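Local coordinates for protein F2 like fibronectin-binding protein (Streptococcus pneumoniae, PDB 5A0N) that probably serves as a surface adhesin whose thioester domain uses an internal thioester to attach covalently to host molecules, at residues A[104-107]-A[108-112]. Numbering follows the deposited sequence.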
loop_
_atom_site.group_PDB
_atom_site.type_symbol
_atom_site.label_atom_id
_atom_site.label_comp_id
_atom_site.label_asym_id
_atom_site.label_seq_id
_atom_site.Cartn_x
_atom_site.Cartn_y
_atom_site.Cartn_z
ATOM N N GLN A 104 -8.176 -15.375 4.201
ATOM C CA GLN A 104 -8.859 -14.145 3.891
ATOM C C GLN A 104 -7.925 -13.009 3.455
ATOM O O GLN A 104 -8.411 -11.925 3.094
ATOM C CB GLN A 104 -9.685 -13.678 5.095
ATOM C CG GLN A 104 -10.757 -14.692 5.492
ATOM C CD GLN A 104 -11.702 -14.203 6.596
ATOM O OE1 GLN A 104 -11.424 -13.262 7.332
ATOM N NE2 GLN A 104 -12.845 -14.845 6.708
ATOM N N ALA A 105 -6.616 -13.256 3.431
ATOM C CA ALA A 105 -5.652 -12.168 3.197
ATOM C C ALA A 105 -5.796 -11.544 1.809
ATOM O O ALA A 105 -5.706 -10.337 1.653
ATOM C CB ALA A 105 -4.216 -12.659 3.404
ATOM N N TRP A 106 -6.057 -12.354 0.788
ATOM C CA TRP A 106 -6.306 -11.799 -0.539
ATOM C C TRP A 106 -7.557 -10.943 -0.554
ATOM O O TRP A 106 -7.580 -9.861 -1.149
ATOM C CB TRP A 106 -6.455 -12.926 -1.553
ATOM C CG TRP A 106 -6.975 -12.524 -2.902
ATOM C CD1 TRP A 106 -8.165 -12.896 -3.440
ATOM C CD2 TRP A 106 -6.319 -11.705 -3.894
ATOM N NE1 TRP A 106 -8.296 -12.390 -4.700
ATOM C CE2 TRP A 106 -7.172 -11.674 -5.016
ATOM C CE3 TRP A 106 -5.097 -11.005 -3.945
ATOM C CZ2 TRP A 106 -6.845 -10.997 -6.169
ATOM C CZ3 TRP A 106 -4.791 -10.351 -5.094
ATOM C CH2 TRP A 106 -5.640 -10.373 -6.192
ATOM N N ASP A 107 -8.609 -11.403 0.120
ATOM C CA ASP A 107 -9.873 -10.679 0.129
ATOM C C ASP A 107 -9.686 -9.279 0.727
ATOM O O ASP A 107 -10.082 -8.275 0.132
ATOM C CB ASP A 107 -10.955 -11.460 0.890
ATOM C CG ASP A 107 -12.342 -10.878 0.699
ATOM O OD1 ASP A 107 -12.668 -10.404 -0.402
ATOM O OD2 ASP A 107 -13.142 -10.885 1.653
ATOM N N THR A 108 -9.027 -9.208 1.882
ATOM C CA THR A 108 -8.879 -7.900 2.508
ATOM C C THR A 108 -7.922 -6.980 1.748
ATOM O O THR A 108 -8.241 -5.819 1.574
ATOM C CB THR A 108 -8.505 -7.977 4.008
ATOM O OG1 THR A 108 -7.228 -8.593 4.162
ATOM C CG2 THR A 108 -9.572 -8.741 4.784
ATOM N N PHE A 109 -6.795 -7.511 1.282
ATOM C CA PHE A 109 -5.868 -6.675 0.530
ATOM C C PHE A 109 -6.500 -6.201 -0.767
ATOM O O PHE A 109 -6.423 -5.029 -1.135
ATOM C CB PHE A 109 -4.545 -7.400 0.209
ATOM C CG PHE A 109 -3.795 -6.693 -0.870
ATOM C CD1 PHE A 109 -3.138 -5.502 -0.576
ATOM C CD2 PHE A 109 -3.843 -7.115 -2.168
ATOM C CE1 PHE A 109 -2.584 -4.734 -1.584
ATOM C CE2 PHE A 109 -3.256 -6.372 -3.162
ATOM C CZ PHE A 109 -2.618 -5.182 -2.867
ATOM N N SER A 110 -7.126 -7.107 -1.504
ATOM C CA SER A 110 -7.662 -6.728 -2.797
ATOM C C SER A 110 -8.816 -5.746 -2.638
ATOM O O SER A 110 -8.965 -4.821 -3.451
ATOM C CB SER A 110 -8.060 -7.956 -3.623
ATOM O OG SER A 110 -9.118 -8.688 -3.024
ATOM N N ARG A 111 -9.635 -5.910 -1.599
ATOM C CA ARG A 111 -10.702 -4.948 -1.312
ATOM C C ARG A 111 -10.166 -3.569 -0.886
ATOM O O ARG A 111 -10.612 -2.543 -1.386
ATOM C CB ARG A 111 -11.622 -5.492 -0.225
ATOM C CG ARG A 111 -12.548 -6.575 -0.739
ATOM C CD ARG A 111 -13.401 -7.204 0.372
ATOM N NE ARG A 111 -14.406 -8.095 -0.205
ATOM C CZ ARG A 111 -15.473 -7.654 -0.843
ATOM N NH1 ARG A 111 -15.861 -6.385 -0.783
ATOM N NH2 ARG A 111 -16.217 -8.508 -1.505
ATOM N N LEU A 112 -9.227 -3.558 0.041
ATOM C CA LEU A 112 -8.759 -2.304 0.595
ATOM C C LEU A 112 -7.994 -1.493 -0.472
ATOM O O LEU A 112 -8.188 -0.281 -0.585
ATOM C CB LEU A 112 -7.897 -2.570 1.828
ATOM C CG LEU A 112 -8.696 -2.987 3.073
ATOM C CD1 LEU A 112 -7.802 -3.636 4.097
ATOM C CD2 LEU A 112 -9.448 -1.805 3.642
#
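Trp106 swings its CG anti to its own backbone N (chi1 169°), which carries the indole over the side chain of Ser110, one turn on. There Ser110 CB sits 4.0 Å from the centroid of the six-membered ring, almost on its normal, a CH-pi contact over one face. With chi1 at 64°, Ser110 OG turns back between its backbone N and carbonyl carbon and donates to Trp106 O (2.7 Å). The same oxygen takes Ser110 N at 2.8 Å from the opposite face of its plane, so both the amide and the hydroxyl of Ser110 grip one carbonyl.

Beside this pair, Asp107 and Arg111 form an i to i+4 salt bridge: Arg111 NE reaches Asp107 OD1 at 2.9 Å on its syn side but well out of the carboxylate plane. The bond is bent (135° at the hydrogen), and the carboxylate stands nearly perpendicular to the guanidinium, which it meets at the edge.

All this lies in the first turns of helix 105-118, within the helical insertion region. Tyr190 meets the indole and hydrogen-bonds to Ser110 OG; Tyr195, on strand 193-200, packs edge-to-face with the indole and bonds to Ser110 O, while Phe109 stacks on Tyr86 of helix 83-93 and touches Ile147 of helix 132-152.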